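Local coordinates for Thiol:disulfide interchange protein, thioredoxin family protein (Chlorobaculum tepidum, PDB 3OR5), which probably works as a thioredoxin-like thiol:disulfide oxidoreductase, perhaps in cytochrome c maturation, at residues F17-V22 against P94-A98; L32-I38 against G67-V71; V59-W63 against F142-K147. One frame throughout, in Å; residues are numbered along the deposited sequence.

Interaction 1: F17-V22 against P94-A98; sequences FSGVTV and PVMMA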
loop_
_atom_site.group_PDB
_atom_site.type_symbol
_atom_site.label_atom_id
_atom_site.label_comp_id
_atom_site.label_asym_id
_atom_site.label_seq_id
_atom_site.Cartn_x
_atom_site.Cartn_y
_atom_site.Cartn_z
ATOM N N PHE A 17 -4.477 9.789 6.314
ATOM C CA PHE A 17 -3.934 10.399 5.133
ATOM C C PHE A 17 -5.012 10.390 4.013
ATOM O O PHE A 17 -5.927 9.616 4.018
ATOM C CB PHE A 17 -2.681 9.615 4.633
ATOM C CG PHE A 17 -2.904 8.143 4.337
ATOM C CD1 PHE A 17 -2.851 7.730 3.023
ATOM C CD2 PHE A 17 -3.073 7.178 5.311
ATOM C CE1 PHE A 17 -2.981 6.387 2.687
ATOM C CE2 PHE A 17 -3.250 5.825 4.995
ATOM C CZ PHE A 17 -3.236 5.438 3.657
ATOM N N SER A 18 -4.817 11.289 3.054
ATOM C CA SER A 18 -5.850 11.519 2.051
ATOM C C SER A 18 -5.249 12.182 0.862
ATOM O O SER A 18 -4.114 12.682 0.918
ATOM C CB SER A 18 -7.028 12.405 2.590
ATOM O OG SER A 18 -6.607 13.682 2.985
ATOM N N GLY A 19 -5.992 12.177 -0.243
ATOM C CA GLY A 19 -5.502 12.962 -1.399
ATOM C C GLY A 19 -6.292 12.676 -2.656
ATOM O O GLY A 19 -7.405 12.184 -2.584
ATOM N N VAL A 20 -5.683 12.972 -3.822
ATOM C CA VAL A 20 -6.343 12.753 -5.114
ATOM C C VAL A 20 -5.449 11.720 -5.794
ATOM O O VAL A 20 -4.215 11.838 -5.703
ATOM C CB VAL A 20 -6.339 14.022 -5.967
ATOM C CG1 VAL A 20 -6.912 13.679 -7.338
ATOM C CG2 VAL A 20 -7.318 15.069 -5.303
ATOM N N THR A 21 -6.081 10.728 -6.377
ATOM C CA THR A 21 -5.314 9.659 -7.016
ATOM C C THR A 21 -4.814 10.094 -8.391
ATOM O O THR A 21 -5.275 11.081 -8.994
ATOM C CB THR A 21 -6.126 8.387 -7.216
ATOM O OG1 THR A 21 -7.171 8.709 -8.137
ATOM C CG2 THR A 21 -6.715 7.852 -5.833
ATOM N N VAL A 22 -3.811 9.352 -8.910
ATOM C CA VAL A 22 -3.216 9.637 -10.246
ATOM C C VAL A 22 -4.292 9.650 -11.326
ATOM O O VAL A 22 -4.192 10.467 -12.275
ATOM C CB VAL A 22 -2.212 8.558 -10.479
ATOM C CG1 VAL A 22 -1.754 8.579 -11.948
ATOM C CG2 VAL A 22 -0.996 8.806 -9.475
ATOM N N PRO A 94 -6.427 2.218 -5.172
ATOM C CA PRO A 94 -6.061 3.636 -5.226
ATOM C C PRO A 94 -4.559 3.814 -5.315
ATOM O O PRO A 94 -3.807 3.169 -4.565
ATOM C CB PRO A 94 -6.548 4.220 -3.903
ATOM C CG PRO A 94 -7.616 3.236 -3.504
ATOM C CD PRO A 94 -7.163 1.890 -3.948
ATOM N N VAL A 95 -4.155 4.715 -6.180
ATOM C CA VAL A 95 -2.734 5.105 -6.231
ATOM C C VAL A 95 -2.559 6.580 -6.290
ATOM O O VAL A 95 -3.225 7.256 -7.097
ATOM C CB VAL A 95 -2.188 4.541 -7.566
ATOM C CG1 VAL A 95 -0.675 5.060 -7.824
ATOM C CG2 VAL A 95 -2.154 2.967 -7.666
HETATM N N MSE A 96 -1.699 7.113 -5.416
HETATM C CA MSE A 96 -1.446 8.579 -5.304
HETATM C C MSE A 96 0.017 8.838 -5.616
HETATM O O MSE A 96 0.906 8.002 -5.236
HETATM C CB MSE A 96 -1.778 9.153 -3.897
HETATM C CG MSE A 96 -3.226 9.080 -3.733
HETATM SE SE MSE A 96 -3.606 9.653 -1.840
HETATM C CE MSE A 96 -3.007 8.028 -1.005
HETATM N N MSE A 97 0.297 9.971 -6.228
HETATM C CA MSE A 97 1.729 10.434 -6.254
HETATM C C MSE A 97 2.193 10.787 -4.862
HETATM O O MSE A 97 1.458 11.436 -4.088
HETATM C CB MSE A 97 1.883 11.701 -7.102
HETATM C CG MSE A 97 1.324 11.511 -8.543
HETATM SE SE MSE A 97 2.430 10.191 -9.592
HETATM C CE MSE A 97 4.144 11.153 -9.594
ATOM N N ALA A 98 3.441 10.406 -4.517
ATOM C CA ALA A 98 3.889 10.751 -3.178
ATOM C C ALA A 98 3.967 12.264 -3.002
ATOM O O ALA A 98 4.250 13.048 -3.975
ATOM C CB ALA A 98 5.308 10.197 -2.976
HETATM O O HOH W 1 -1.827 11.788 -6.961
#

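Interaction 2: L32-I38 against G67-V71; sequences LKGKAYI and GFTFV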
loop_
_atom_site.group_PDB
_atom_site.type_symbol
_atom_site.label_atom_id
_atom_site.label_comp_id
_atom_site.label_asym_id
_atom_site.label_seq_id
_atom_site.Cartn_x
_atom_site.Cartn_y
_atom_site.Cartn_z
ATOM N N LEU A 32 -11.133 3.587 5.091
ATOM C CA LEU A 32 -10.563 2.311 5.456
ATOM C C LEU A 32 -10.878 1.859 6.872
ATOM O O LEU A 32 -10.322 0.867 7.351
ATOM C CB LEU A 32 -9.052 2.333 5.275
ATOM C CG LEU A 32 -8.819 2.626 3.751
ATOM C CD1 LEU A 32 -7.434 2.380 3.336
ATOM C CD2 LEU A 32 -9.799 1.900 2.737
ATOM N N LYS A 33 -11.770 2.571 7.557
ATOM C CA LYS A 33 -12.120 2.123 8.902
ATOM C C LYS A 33 -12.637 0.696 8.904
ATOM O O LYS A 33 -13.527 0.379 8.164
ATOM C CB LYS A 33 -13.187 3.033 9.505
ATOM C CG LYS A 33 -13.430 2.674 10.961
ATOM C CD LYS A 33 -14.876 3.036 11.355
ATOM C CE LYS A 33 -15.106 2.860 12.865
ATOM N NZ LYS A 33 -15.624 4.157 13.407
ATOM N N GLY A 34 -12.028 -0.170 9.716
ATOM C CA GLY A 34 -12.416 -1.550 9.861
ATOM C C GLY A 34 -11.915 -2.503 8.776
ATOM O O GLY A 34 -12.237 -3.693 8.770
ATOM N N LYS A 35 -11.159 -1.943 7.861
ATOM C CA LYS A 35 -10.570 -2.683 6.760
ATOM C C LYS A 35 -9.083 -2.942 6.983
ATOM O O LYS A 35 -8.421 -2.122 7.521
ATOM C CB LYS A 35 -10.749 -1.911 5.451
ATOM C CG LYS A 35 -12.142 -1.809 4.937
ATOM C CD LYS A 35 -12.210 -1.369 3.495
ATOM C CE LYS A 35 -13.597 -1.265 2.985
ATOM N NZ LYS A 35 -13.698 -0.382 1.814
ATOM N N ALA A 36 -8.615 -4.104 6.563
ATOM C CA ALA A 36 -7.146 -4.330 6.552
ATOM C C ALA A 36 -6.688 -3.667 5.252
ATOM O O ALA A 36 -7.428 -3.570 4.281
ATOM C CB ALA A 36 -6.811 -5.752 6.557
ATOM N N TYR A 37 -5.433 -3.161 5.240
ATOM C CA TYR A 37 -4.966 -2.606 3.968
ATOM C C TYR A 37 -3.430 -2.664 4.002
ATOM O O TYR A 37 -2.817 -2.733 5.091
ATOM C CB TYR A 37 -5.447 -1.199 3.699
ATOM C CG TYR A 37 -5.196 -0.152 4.802
ATOM C CD1 TYR A 37 -4.127 0.706 4.679
ATOM C CD2 TYR A 37 -6.101 0.029 5.852
ATOM C CE1 TYR A 37 -3.917 1.736 5.613
ATOM C CE2 TYR A 37 -5.916 1.013 6.759
ATOM C CZ TYR A 37 -4.807 1.806 6.692
ATOM O OH TYR A 37 -4.623 2.850 7.580
ATOM N N ILE A 38 -2.858 -2.592 2.812
ATOM C CA ILE A 38 -1.358 -2.576 2.704
ATOM C C ILE A 38 -1.038 -1.357 1.895
ATOM O O ILE A 38 -1.551 -1.208 0.758
ATOM C CB ILE A 38 -0.834 -3.878 2.049
ATOM C CG1 ILE A 38 -0.975 -5.068 3.015
ATOM C CG2 ILE A 38 0.633 -3.708 1.672
ATOM C CD1 ILE A 38 -0.727 -6.445 2.299
ATOM N N GLY A 67 -13.135 -6.744 2.672
ATOM C CA GLY A 67 -12.630 -5.939 3.779
ATOM C C GLY A 67 -11.171 -5.563 3.689
ATOM O O GLY A 67 -10.553 -5.265 4.723
ATOM N N PHE A 68 -10.657 -5.640 2.468
ATOM C CA PHE A 68 -9.179 -5.356 2.300
ATOM C C PHE A 68 -8.937 -4.520 1.067
ATOM O O PHE A 68 -9.701 -4.637 0.077
ATOM C CB PHE A 68 -8.400 -6.694 2.112
ATOM C CG PHE A 68 -6.991 -6.496 1.610
ATOM C CD1 PHE A 68 -5.959 -6.136 2.500
ATOM C CD2 PHE A 68 -6.745 -6.538 0.250
ATOM C CE1 PHE A 68 -4.690 -5.785 1.973
ATOM C CE2 PHE A 68 -5.516 -6.255 -0.298
ATOM C CZ PHE A 68 -4.456 -5.913 0.594
ATOM N N THR A 69 -7.908 -3.654 1.116
ATOM C CA THR A 69 -7.447 -3.015 -0.166
ATOM C C THR A 69 -5.948 -2.729 -0.091
ATOM O O THR A 69 -5.397 -2.495 0.991
ATOM C CB THR A 69 -8.150 -1.702 -0.437
ATOM O OG1 THR A 69 -7.848 -1.231 -1.775
ATOM C CG2 THR A 69 -7.841 -0.529 0.610
ATOM N N PHE A 70 -5.299 -2.790 -1.253
ATOM C CA PHE A 70 -3.968 -2.118 -1.353
ATOM C C PHE A 70 -4.174 -0.601 -1.553
ATOM O O PHE A 70 -5.248 -0.105 -2.026
ATOM C CB PHE A 70 -3.207 -2.668 -2.554
ATOM C CG PHE A 70 -2.660 -4.042 -2.324
ATOM C CD1 PHE A 70 -1.488 -4.195 -1.615
ATOM C CD2 PHE A 70 -3.288 -5.172 -2.851
ATOM C CE1 PHE A 70 -1.009 -5.498 -1.388
ATOM C CE2 PHE A 70 -2.782 -6.458 -2.686
ATOM C CZ PHE A 70 -1.634 -6.627 -1.931
ATOM N N VAL A 71 -3.143 0.173 -1.183
ATOM C CA VAL A 71 -3.118 1.559 -1.579
ATOM C C VAL A 71 -1.682 1.789 -2.062
ATOM O O VAL A 71 -0.703 1.408 -1.341
ATOM C CB VAL A 71 -3.328 2.438 -0.359
ATOM C CG1 VAL A 71 -3.200 3.909 -0.741
ATOM C CG2 VAL A 71 -4.695 2.190 0.279
HETATM O O HOH W 2 -11.977 -5.983 7.309
#

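Interaction 3: V59-W63 against F142-K147; sequences VQKTW and FDRIVK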
loop_
_atom_site.group_PDB
_atom_site.type_symbol
_atom_site.label_atom_id
_atom_site.label_comp_id
_atom_site.label_asym_id
_atom_site.label_seq_id
_atom_site.Cartn_x
_atom_site.Cartn_y
_atom_site.Cartn_z
ATOM N N VAL A 59 -4.317 -10.262 -6.070
ATOM C CA VAL A 59 -4.778 -10.361 -4.688
ATOM C C VAL A 59 -5.928 -9.339 -4.395
ATOM O O VAL A 59 -6.924 -9.637 -3.670
ATOM C CB VAL A 59 -3.573 -10.162 -3.700
ATOM C CG1 VAL A 59 -4.059 -10.085 -2.237
ATOM C CG2 VAL A 59 -2.598 -11.369 -3.897
ATOM N N GLN A 60 -5.808 -8.140 -4.924
ATOM C CA GLN A 60 -6.885 -7.135 -4.794
ATOM C C GLN A 60 -8.205 -7.745 -5.327
ATOM O O GLN A 60 -9.255 -7.508 -4.716
ATOM C CB GLN A 60 -6.509 -5.856 -5.569
ATOM C CG GLN A 60 -7.588 -4.807 -5.464
ATOM C CD GLN A 60 -7.549 -4.065 -4.161
ATOM O OE1 GLN A 60 -6.590 -4.114 -3.394
ATOM N NE2 GLN A 60 -8.578 -3.284 -3.942
ATOM N N LYS A 61 -8.123 -8.419 -6.470
ATOM C CA LYS A 61 -9.395 -8.954 -7.064
ATOM C C LYS A 61 -10.010 -10.000 -6.152
ATOM O O LYS A 61 -11.251 -9.994 -5.990
ATOM C CB LYS A 61 -9.063 -9.574 -8.399
ATOM C CG LYS A 61 -8.673 -8.497 -9.477
ATOM C CD LYS A 61 -8.342 -9.117 -10.823
ATOM C CE LYS A 61 -8.127 -7.914 -11.688
ATOM N NZ LYS A 61 -7.498 -8.278 -13.016
ATOM N N THR A 62 -9.209 -10.829 -5.512
ATOM C CA THR A 62 -9.727 -11.832 -4.579
ATOM C C THR A 62 -10.444 -11.213 -3.382
ATOM O O THR A 62 -11.480 -11.747 -2.911
ATOM C CB THR A 62 -8.588 -12.731 -4.117
ATOM O OG1 THR A 62 -8.010 -13.385 -5.259
ATOM C CG2 THR A 62 -9.077 -13.754 -3.046
ATOM N N TRP A 63 -9.915 -10.102 -2.852
ATOM C CA TRP A 63 -10.334 -9.590 -1.562
ATOM C C TRP A 63 -11.050 -8.236 -1.558
ATOM O O TRP A 63 -11.370 -7.723 -0.484
ATOM C CB TRP A 63 -9.094 -9.536 -0.589
ATOM C CG TRP A 63 -8.460 -10.866 -0.322
ATOM C CD1 TRP A 63 -7.370 -11.395 -0.928
ATOM C CD2 TRP A 63 -8.894 -11.836 0.637
ATOM N NE1 TRP A 63 -7.040 -12.656 -0.382
ATOM C CE2 TRP A 63 -7.997 -12.936 0.557
ATOM C CE3 TRP A 63 -9.938 -11.863 1.590
ATOM C CZ2 TRP A 63 -8.119 -14.074 1.371
ATOM C CZ3 TRP A 63 -10.036 -13.001 2.448
ATOM C CH2 TRP A 63 -9.140 -14.099 2.282
ATOM N N PHE A 142 1.103 -12.838 -0.225
ATOM C CA PHE A 142 0.194 -11.697 0.035
ATOM C C PHE A 142 -1.180 -12.227 0.411
ATOM O O PHE A 142 -1.873 -11.668 1.224
ATOM C CB PHE A 142 0.037 -10.818 -1.227
ATOM C CG PHE A 142 1.105 -9.827 -1.398
ATOM C CD1 PHE A 142 1.319 -8.773 -0.477
ATOM C CD2 PHE A 142 1.923 -9.898 -2.528
ATOM C CE1 PHE A 142 2.339 -7.811 -0.712
ATOM C CE2 PHE A 142 2.941 -8.944 -2.746
ATOM C CZ PHE A 142 3.162 -7.905 -1.821
ATOM N N ASP A 143 -1.659 -13.253 -0.257
ATOM C CA ASP A 143 -2.943 -13.792 0.137
ATOM C C ASP A 143 -3.090 -14.229 1.603
ATOM O O ASP A 143 -4.046 -13.943 2.299
ATOM C CB ASP A 143 -3.172 -14.903 -0.860
ATOM C CG ASP A 143 -4.539 -15.220 -0.974
ATOM O OD1 ASP A 143 -5.218 -14.447 -1.716
ATOM O OD2 ASP A 143 -4.888 -16.190 -0.264
ATOM N N ARG A 144 -2.064 -14.894 2.104
ATOM C CA ARG A 144 -2.015 -15.307 3.504
ATOM C C ARG A 144 -1.872 -14.104 4.445
ATOM O O ARG A 144 -2.422 -14.075 5.479
ATOM C CB ARG A 144 -0.837 -16.261 3.741
ATOM C CG ARG A 144 -0.901 -17.612 3.086
ATOM C CD ARG A 144 0.077 -18.638 3.722
ATOM N NE ARG A 144 0.013 -18.690 5.193
ATOM C CZ ARG A 144 1.068 -18.866 5.997
ATOM N NH1 ARG A 144 2.311 -19.036 5.482
ATOM N NH2 ARG A 144 0.898 -18.880 7.313
ATOM N N ILE A 145 -1.110 -13.119 4.022
ATOM C CA ILE A 145 -0.969 -11.882 4.845
ATOM C C ILE A 145 -2.320 -11.211 4.969
ATOM O O ILE A 145 -2.743 -10.792 6.038
ATOM C CB ILE A 145 0.079 -10.918 4.249
ATOM C CG1 ILE A 145 1.508 -11.493 4.377
ATOM C CG2 ILE A 145 0.018 -9.479 4.886
ATOM C CD1 ILE A 145 2.448 -10.868 3.385
ATOM N N VAL A 146 -3.048 -11.137 3.857
ATOM C CA VAL A 146 -4.373 -10.499 3.934
ATOM C C VAL A 146 -5.283 -11.285 4.885
ATOM O O VAL A 146 -5.958 -10.649 5.689
ATOM C CB VAL A 146 -4.963 -10.394 2.512
ATOM C CG1 VAL A 146 -6.495 -10.048 2.630
ATOM C CG2 VAL A 146 -4.198 -9.379 1.749
ATOM N N LYS A 147 -5.313 -12.635 4.766
ATOM C CA LYS A 147 -6.132 -13.488 5.646
ATOM C C LYS A 147 -5.810 -13.212 7.117
ATOM O O LYS A 147 -6.710 -13.018 7.929
ATOM C CB LYS A 147 -5.916 -14.973 5.298
ATOM C CG LYS A 147 -6.985 -15.907 5.769
ATOM C CD LYS A 147 -7.033 -17.105 4.775
ATOM C CE LYS A 147 -8.098 -18.099 5.218
ATOM N NZ LYS A 147 -9.282 -17.321 5.751
HETATM O O HOH W 3 -5.580 -13.938 -4.314
#

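Interaction 1: F17-V22 against P94-A98
Val22 N donates to Val95 O across 2.8 Å, in the carbonyl plane and nearly straight, with 164° at the hydrogen. Thr21 CB also stands 3.1 Å from Val95 O, so carbon hems in the carbonyl as well. A water extends the polar link: it donates to Val20 O at 2.7 Å and accepts from Met97 N. The two segments do not pair as neighbouring strands; 18-20 crosses 95-97 at 85°, and the polar ties come at and just past the end of the first strand. Strand 18-20 pairs antiparallel with 26-28, and this contact lays that two-stranded hairpin against the edge of the mixed sheet.

Met96, selenomethionine in the crystal, fills the angle between them. Its CG lies 3.5 Å from Val20 O, SE runs past the backbone of Gly19, 3.8 Å from Gly19 N, and a bend at the last torsion (chi3 -75°) turns CE to the edge of the Phe17 ring, near the ring plane and 4.0 Å from Phe17 CE1. A CB on Gly19 would crowd the selenium and, at this backbone conformation, also the carbonyl O of Ser18. Val22 CG2 drops between Val95 CG1 and the doubly bent chain of selenomethionine Met97, reaching 3.7 Å from Met97 CG; Leu79, Lys83 and Met86 of helix 79-89 also touch Val22. Thr21 turns its CG2 toward Pro94 CB, whereas its hydroxyl belongs to its own turn, bonding to Asp23 and Lys25.

Met96 bonds by its backbone to Gly72 and Ala74 in the neighbouring strand, so Val95 O and Met97 N lie along the other edge of 95-97. One direct bond and one water thus satisfy polar groups on an outermost strand of the sheet, while the apolar chain of Met96 packs along the crossing segment.

Interaction 2: L32-I38 against G67-V71
Ile38 packs against two phenylalanines of the neighbouring strand. Its CB lies 3.7 Å from Phe70 CD1, with the two side chains side by side and pointing the same way. Ile38 CG2 keeps to the same part of the ring, 3.9 Å from Phe70 CE1. The other branch, Ile38 CG1, leads to the edge of the Phe68 ring, in its plane and 3.9 Å from Phe68 CE1. An extended second torsion of Ile38 (chi2 169°) carries Ile38 CD1 into the angle between the rings, 3.8 Å from Phe70 CE1. Phe68 CZ in turn sits over the centre of one Phe70 face.

The backbones form a parallel ladder: Ala36 N to Gly67 O, Thr69 N to Ala36 O, Ile38 N to Thr69 O, and Val71 N to Ile38 O, the last at 2.9 Å. A water donating to both Gly34 O and Gly67 O extends the pairing into the turn. On the opposite face of the sheet, Leu32 CD2 meets Thr69 CG2 at 3.8 Å, and Leu32 CD1 lies over one face of the Tyr37 ring, toward its rim. Strands 36-42 and 68-74, joined through helix 47-63, form the beta-alpha-beta unit at the core of the thioredoxin fold.

Interaction 3: V59-W63 against F142-K147
The indole of Trp63 is held between two methyl groups, with a carboxylate at its edge. Val146 CG1 makes a CH-pi contact over one face, 3.6 Å from the centroid of the five-membered ring; Thr62 CG2, from Trp63's own helix, lies on the opposite face toward the rim. At the edge, Trp63 NE1 donates to Asp143 OD1 at 2.9 Å, with 157° at the hydrogen. The oxygen is close to the indole plane, yet the N-H meets it from above the carboxylate, 56° out of that plane. Asp143 can present OD1 because its CG is anti to the backbone N (chi1 -158°), which swings the carboxylate across to the other helix.

A water also donates to Asp143 OD1 at 2.7 Å and is linked to Thr62 OG1, so two donors hold the one oxygen. The elements joined are helices 47-63 and 139-150, which run in the same general direction and pack on one side of the central sheet, as in the thioredoxin fold. Between the helices and the strands, Phe68 touches both Trp63 and Val146.

One turn earlier than Trp63, Val59 divides its methyls: CG2 lies 3.8 Å from Phe142 CB, while Val59 CG1 is 4.1 Å from Val146 CG2, the two side chains pointing in opposite directions. Shortening Trp63 to an alanine would probably leave Asp143 OD1 with the water but without its indole donor, and open a gap beside Val146 CG1. Trp63 CH2, on the far rim, comes loosely to 4.4 Å from Lys147 CD.

In the fold
Interaction 2 lies between the other two, its centre about 15 Å from that of interaction 1 and 11 Å from that of interaction 3; the outer two have centres about 21 Å apart, on opposite sides of the chain's centre. Strand 68-74 connects them. It neighbours strand 95-97, where Pro94 and Met96 meet Val71, and Gln60 of helix 47-63 hydrogen-bonds to its Phe70 N and Thr69 OG1. Along the chain, both segments of interaction 2 fall between those of interaction 1, whereas interaction 3 alternates with each. Residues remote in sequence thus close around one mixed sheet; helix 47-63, which packs on it, begins at a thioredoxin-type CxxC pair, Cys46 and Cys49, probably the redox-active site.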